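Local coordinates for protein iota-carrageenase (PDB 1H80) that hydrolyses the 1,4-beta linkages inside iota-carrageenan, a sulfated galactan of red algal cell walls, with inversion of anomeric configuration, at residues 353-358 / 423-428; 1-6 / 262-267. All coordinates share one frame; numbering follows the deposited sequence.

Contact 1: 353-358 / 423-428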
loop_
_atom_site.group_PDB
_atom_site.type_symbol
_atom_site.label_atom_id
_atom_site.label_comp_id
_atom_site.label_asym_id
_atom_site.label_seq_id
_atom_site.Cartn_x
_atom_site.Cartn_y
_atom_site.Cartn_z
ATOM N N VAL A 353 -7.716 -9.741 -12.636
ATOM C CA VAL A 353 -7.197 -10.361 -11.425
ATOM C C VAL A 353 -7.483 -11.854 -11.531
ATOM O O VAL A 353 -8.645 -12.267 -11.548
ATOM C CB VAL A 353 -7.897 -9.796 -10.173
ATOM C CG1 VAL A 353 -7.301 -10.412 -8.917
ATOM C CG2 VAL A 353 -7.764 -8.277 -10.150
ATOM N N PHE A 354 -6.426 -12.658 -11.608
ATOM C CA PHE A 354 -6.569 -14.106 -11.733
ATOM C C PHE A 354 -6.257 -14.844 -10.439
ATOM O O PHE A 354 -5.340 -14.470 -9.710
ATOM C CB PHE A 354 -5.635 -14.652 -12.819
ATOM C CG PHE A 354 -5.819 -14.021 -14.168
ATOM C CD1 PHE A 354 -5.257 -12.783 -14.455
ATOM C CD2 PHE A 354 -6.536 -14.678 -15.164
ATOM C CE1 PHE A 354 -5.403 -12.206 -15.716
ATOM C CE2 PHE A 354 -6.688 -14.113 -16.426
ATOM C CZ PHE A 354 -6.120 -12.873 -16.705
ATOM N N ASP A 355 -7.021 -15.904 -10.179
ATOM C CA ASP A 355 -6.845 -16.751 -9.001
ATOM C C ASP A 355 -6.949 -16.004 -7.677
ATOM O O ASP A 355 -5.948 -15.588 -7.095
ATOM C CB ASP A 355 -5.504 -17.486 -9.075
ATOM C CG ASP A 355 -5.333 -18.256 -10.373
ATOM O OD1 ASP A 355 -6.302 -18.909 -10.816
ATOM O OD2 ASP A 355 -4.223 -18.217 -10.947
ATOM N N VAL A 356 -8.179 -15.855 -7.203
ATOM C CA VAL A 356 -8.454 -15.160 -5.955
ATOM C C VAL A 356 -8.995 -16.160 -4.942
ATOM O O VAL A 356 -9.914 -16.921 -5.241
ATOM C CB VAL A 356 -9.501 -14.045 -6.171
ATOM C CG1 VAL A 356 -9.754 -13.305 -4.871
ATOM C CG2 VAL A 356 -9.017 -13.079 -7.248
ATOM N N THR A 357 -8.411 -16.172 -3.752
ATOM C CA THR A 357 -8.859 -17.080 -2.705
ATOM C C THR A 357 -9.049 -16.309 -1.411
ATOM O O THR A 357 -8.127 -15.660 -0.922
ATOM C CB THR A 357 -7.839 -18.212 -2.463
ATOM O OG1 THR A 357 -7.633 -18.938 -3.680
ATOM C CG2 THR A 357 -8.347 -19.172 -1.388
ATOM N N ALA A 358 -10.258 -16.374 -0.864
ATOM C CA ALA A 358 -10.556 -15.694 0.384
ATOM C C ALA A 358 -10.935 -16.729 1.429
ATOM O O ALA A 358 -11.896 -17.471 1.253
ATOM C CB ALA A 358 -11.700 -14.704 0.190
ATOM N N THR A 423 -12.428 -10.397 -12.547
ATOM C CA THR A 423 -11.832 -11.416 -11.696
ATOM C C THR A 423 -12.053 -12.795 -12.300
ATOM O O THR A 423 -13.098 -13.064 -12.900
ATOM C CB THR A 423 -12.438 -11.382 -10.284
ATOM O OG1 THR A 423 -13.846 -11.637 -10.362
ATOM C CG2 THR A 423 -12.206 -10.024 -9.644
ATOM N N PHE A 424 -11.059 -13.661 -12.149
ATOM C CA PHE A 424 -11.133 -15.016 -12.677
ATOM C C PHE A 424 -10.764 -16.025 -11.602
ATOM O O PHE A 424 -9.887 -15.768 -10.774
ATOM C CB PHE A 424 -10.185 -15.186 -13.870
ATOM C CG PHE A 424 -10.426 -14.208 -14.985
ATOM C CD1 PHE A 424 -9.957 -12.902 -14.899
ATOM C CD2 PHE A 424 -11.123 -14.596 -16.126
ATOM C CE1 PHE A 424 -10.176 -11.994 -15.932
ATOM C CE2 PHE A 424 -11.348 -13.694 -17.166
ATOM C CZ PHE A 424 -10.874 -12.392 -17.068
ATOM N N ASN A 425 -11.441 -17.169 -11.619
ATOM C CA ASN A 425 -11.188 -18.240 -10.664
ATOM C C ASN A 425 -11.186 -17.748 -9.219
ATOM O O ASN A 425 -10.173 -17.830 -8.519
ATOM C CB ASN A 425 -9.855 -18.920 -11.004
ATOM C CG ASN A 425 -9.570 -20.127 -10.130
ATOM O OD1 ASN A 425 -10.479 -20.872 -9.760
ATOM N ND2 ASN A 425 -8.297 -20.336 -9.811
ATOM N N VAL A 426 -12.336 -17.240 -8.783
ATOM C CA VAL A 426 -12.503 -16.739 -7.423
ATOM C C VAL A 426 -13.035 -17.868 -6.549
ATOM O O VAL A 426 -14.002 -18.540 -6.911
ATOM C CB VAL A 426 -13.504 -15.570 -7.384
ATOM C CG1 VAL A 426 -13.709 -15.106 -5.952
ATOM C CG2 VAL A 426 -12.994 -14.425 -8.246
ATOM N N LYS A 427 -12.407 -18.069 -5.395
ATOM C CA LYS A 427 -12.814 -19.129 -4.484
ATOM C C LYS A 427 -12.877 -18.655 -3.041
ATOM O O LYS A 427 -12.123 -17.774 -2.629
ATOM C CB LYS A 427 -11.838 -20.304 -4.577
ATOM C CG LYS A 427 -11.787 -20.977 -5.939
ATOM C CD LYS A 427 -10.683 -22.021 -5.990
ATOM C CE LYS A 427 -10.646 -22.737 -7.333
ATOM N NZ LYS A 427 -11.883 -23.528 -7.581
ATOM N N ARG A 428 -13.792 -19.244 -2.281
ATOM C CA ARG A 428 -13.952 -18.920 -0.875
ATOM C C ARG A 428 -13.749 -20.185 -0.065
ATOM O O ARG A 428 -14.068 -21.285 -0.522
ATOM C CB ARG A 428 -15.349 -18.370 -0.590
ATOM C CG ARG A 428 -15.626 -16.999 -1.165
ATOM C CD ARG A 428 -16.989 -16.535 -0.706
ATOM N NE ARG A 428 -18.022 -17.477 -1.120
ATOM C CZ ARG A 428 -19.224 -17.564 -0.559
ATOM N NH1 ARG A 428 -19.547 -16.760 0.446
ATOM N NH2 ARG A 428 -20.096 -18.458 -1.000
HETATM O O HOH W 1 -8.835 -19.449 -6.595
#
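Phe-354 and Phe-424 stack on adjacent parallel strands of a beta-helix, the right-handed solenoid of the pectate lyase-like fold. Their rings form an offset stack, centroids 4.7 Å apart and planes at 12°, with Phe-354 CE2 over one face of the Phe-424 ring. Both side chains carry CG beside the backbone N (chi1 -56° and -57°), the shared torsion that sends the two rings the same way. Val-353 O lies at the edge of the Phe-424 ring, in its plane. With an alanine at Phe-424, that face of the Phe-354 ring would probably lose its aromatic partner and a gap would open beside it. Next come the backbone bonds, which hold the strands in parallel register from Val-353/Thr-423 to Ala-358/Arg-428. Phe-424 N donates to Val-353 O, Lys-427 N to Val-356 O, and Ala-358 N to Lys-427 O. Asp-355 N reaches Phe-424 O with a more bent geometry. Asp-355 and Asn-425, paired in register at the corner where the second strand turns, both have positive phi. Here side chains add a rung: Asn-425 ND2 donates to Asp-355 OD1 at 2.7 Å, nearly straight. OD1 is met on its anti side, while the carboxylate and amide planes stand almost perpendicular. On the opposite sheet face from the phenylalanines, Val-356 CB meets Val-426 CG2 at 4.1 Å; Val-356 also touches Val-275 of strand 275-277, across the interior of the solenoid. At the corner Asn-425 O has two donors: Val-356 N, above the carbonyl plane at 3.1 Å, and a water at 2.8 Å that also bonds Thr-357 OG1.

Contact 2: 1-6 / 262-267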
loop_
_atom_site.group_PDB
_atom_site.type_symbol
_atom_site.label_atom_id
_atom_site.label_comp_id
_atom_site.label_asym_id
_atom_site.label_seq_id
_atom_site.Cartn_x
_atom_site.Cartn_y
_atom_site.Cartn_z
ATOM N N VAL A 1 -9.813 -15.889 -20.103
ATOM C CA VAL A 1 -8.515 -15.268 -20.491
ATOM C C VAL A 1 -7.357 -15.876 -19.709
ATOM O O VAL A 1 -7.547 -16.457 -18.639
ATOM C CB VAL A 1 -8.527 -13.739 -20.234
ATOM N N SER A 2 -6.156 -15.750 -20.263
ATOM C CA SER A 2 -4.945 -16.248 -19.629
ATOM C C SER A 2 -4.104 -15.015 -19.326
ATOM O O SER A 2 -3.983 -14.121 -20.163
ATOM C CB SER A 2 -4.189 -17.177 -20.578
ATOM O OG SER A 2 -3.854 -16.504 -21.779
ATOM N N PRO A 3 -3.509 -14.948 -18.129
ATOM C CA PRO A 3 -2.697 -13.772 -17.807
ATOM C C PRO A 3 -1.505 -13.569 -18.735
ATOM O O PRO A 3 -0.958 -14.526 -19.282
ATOM C CB PRO A 3 -2.271 -14.036 -16.365
ATOM C CG PRO A 3 -2.167 -15.525 -16.319
ATOM C CD PRO A 3 -3.407 -15.965 -17.068
ATOM N N LYS A 4 -1.125 -12.311 -18.918
ATOM C CA LYS A 4 0.014 -11.965 -19.755
ATOM C C LYS A 4 1.257 -12.407 -18.995
ATOM O O LYS A 4 1.278 -12.371 -17.767
ATOM C CB LYS A 4 0.062 -10.454 -19.983
ATOM C CG LYS A 4 -1.199 -9.877 -20.607
ATOM C CD LYS A 4 -1.140 -8.359 -20.662
ATOM C CE LYS A 4 -1.038 -7.759 -19.269
ATOM N NZ LYS A 4 -0.955 -6.274 -19.303
ATOM N N THR A 5 2.286 -12.832 -19.721
ATOM C CA THR A 5 3.519 -13.277 -19.084
ATOM C C THR A 5 4.550 -12.163 -19.096
ATOM O O THR A 5 4.387 -11.154 -19.779
ATOM C CB THR A 5 4.125 -14.501 -19.800
ATOM O OG1 THR A 5 4.381 -14.173 -21.171
ATOM C CG2 THR A 5 3.179 -15.691 -19.728
ATOM N N TYR A 6 5.613 -12.351 -18.327
ATOM C CA TYR A 6 6.675 -11.363 -18.250
ATOM C C TYR A 6 7.889 -11.988 -17.588
ATOM O O TYR A 6 7.812 -13.078 -17.021
ATOM C CB TYR A 6 6.210 -10.155 -17.430
ATOM C CG TYR A 6 5.702 -10.522 -16.056
ATOM C CD1 TYR A 6 6.586 -10.872 -15.035
ATOM C CD2 TYR A 6 4.337 -10.582 -15.794
ATOM C CE1 TYR A 6 6.122 -11.280 -13.791
ATOM C CE2 TYR A 6 3.860 -10.989 -14.549
ATOM C CZ TYR A 6 4.758 -11.338 -13.557
ATOM O OH TYR A 6 4.296 -11.774 -12.341
ATOM N N GLN A 262 -2.507 -5.919 -13.972
ATOM C CA GLN A 262 -2.770 -7.347 -13.977
ATOM C C GLN A 262 -2.294 -7.908 -12.654
ATOM O O GLN A 262 -1.158 -7.672 -12.241
ATOM C CB GLN A 262 -2.045 -8.061 -15.112
ATOM C CG GLN A 262 -2.214 -9.571 -15.024
ATOM C CD GLN A 262 -1.549 -10.300 -16.164
ATOM O OE1 GLN A 262 -2.048 -10.298 -17.290
ATOM N NE2 GLN A 262 -0.409 -10.923 -15.883
ATOM N N VAL A 263 -3.170 -8.649 -11.992
ATOM C CA VAL A 263 -2.836 -9.250 -10.714
ATOM C C VAL A 263 -3.112 -10.740 -10.779
ATOM O O VAL A 263 -4.143 -11.168 -11.299
ATOM C CB VAL A 263 -3.681 -8.652 -9.565
ATOM C CG1 VAL A 263 -3.220 -9.225 -8.238
ATOM C CG2 VAL A 263 -3.561 -7.141 -9.556
ATOM N N THR A 264 -2.180 -11.532 -10.268
ATOM C CA THR A 264 -2.354 -12.976 -10.249
ATOM C C THR A 264 -2.054 -13.497 -8.855
ATOM O O THR A 264 -1.173 -12.984 -8.166
ATOM C CB THR A 264 -1.417 -13.689 -11.253
ATOM O OG1 THR A 264 -0.050 -13.381 -10.943
ATOM C CG2 THR A 264 -1.729 -13.252 -12.677
ATOM N N ASN A 265 -2.814 -14.502 -8.439
ATOM C CA ASN A 265 -2.628 -15.142 -7.144
ATOM C C ASN A 265 -2.806 -14.199 -5.961
ATOM O O ASN A 265 -1.838 -13.737 -5.357
ATOM C CB ASN A 265 -1.249 -15.803 -7.095
ATOM C CG ASN A 265 -1.045 -16.633 -5.847
ATOM O OD1 ASN A 265 -1.990 -16.902 -5.103
ATOM N ND2 ASN A 265 0.194 -17.051 -5.612
ATOM N N VAL A 266 -4.062 -13.923 -5.640
ATOM C CA VAL A 266 -4.407 -13.054 -4.525
ATOM C C VAL A 266 -5.051 -13.925 -3.463
ATOM O O VAL A 266 -5.926 -14.730 -3.765
ATOM C CB VAL A 266 -5.411 -11.969 -4.961
ATOM C CG1 VAL A 266 -5.811 -11.107 -3.772
ATOM C CG2 VAL A 266 -4.806 -11.123 -6.063
ATOM N N SER A 267 -4.615 -13.783 -2.221
ATOM C CA SER A 267 -5.197 -14.590 -1.166
ATOM C C SER A 267 -5.378 -13.775 0.094
ATOM O O SER A 267 -4.583 -12.889 0.403
ATOM C CB SER A 267 -4.320 -15.806 -0.874
ATOM O OG SER A 267 -3.059 -15.406 -0.385
HETATM O O HOH W 2 1.826 -12.855 -12.817
#
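Gln-262 turns its amide outward from a strand of the right-handed beta-helix and grips the backbone of Lys-4, in the irregular N-terminal tail that runs along the outside of the solenoid. Both amide atoms are used on one residue: Lys-4 N donates to Gln-262 OE1 at 2.7 Å, and Gln-262 NE2 donates to Lys-4 O at 2.9 Å. The second bond is nearly straight and lies in both amide planes, meeting a lone pair of Lys-4 O, whereas the first reaches OE1 slightly tilted from its plane. The side chain of Gln-262 is fully extended as far as CD (chi1 174°, chi2 178°), which carries the amide out to the tail; two bonds then fix its rotation. Pro-3 CB sits over one face of this amide, 3.7 Å from Gln-262 NE2, and also touches Thr-264 CG2. The Lys-4 side chain crosses Gln-262 and bends at chi3, bringing CE to 3.4 Å from Gln-262 OE1. Tyr-6 presents its ring edge to the amide nitrogen. Beyond it, one water bonds Tyr-6 OH and donates to Thr-264 OG1, each at 2.7 Å, while that OG1 is also hydrogen-bonded to Asp-238 OD1.

Contacts 1 and 2, their centres about 11 Å apart, together span three neighbouring strands of the solenoid: 261-269 pairs with 351-359, which pairs with 421-429. Phe-354 joins them. Phe-354 N lies 2.7 Å from Val-263 O and Phe-354 O 2.8 Å from Asn-265 N, both probable hydrogen bonds, while the ring, with Phe-354 CZ 3.6 Å from Pro-3 N, packs against the tail. The positive phi of Asp-355 and Asn-425 recurs at Asn-265, consistent with a corner repeated coil after coil. A calcium ion lies about 10 Å from the side chain of Thr-423 in contact 1; a glycerol, probably from crystallisation, lies about 3 Å from that of Tyr-6 in contact 2.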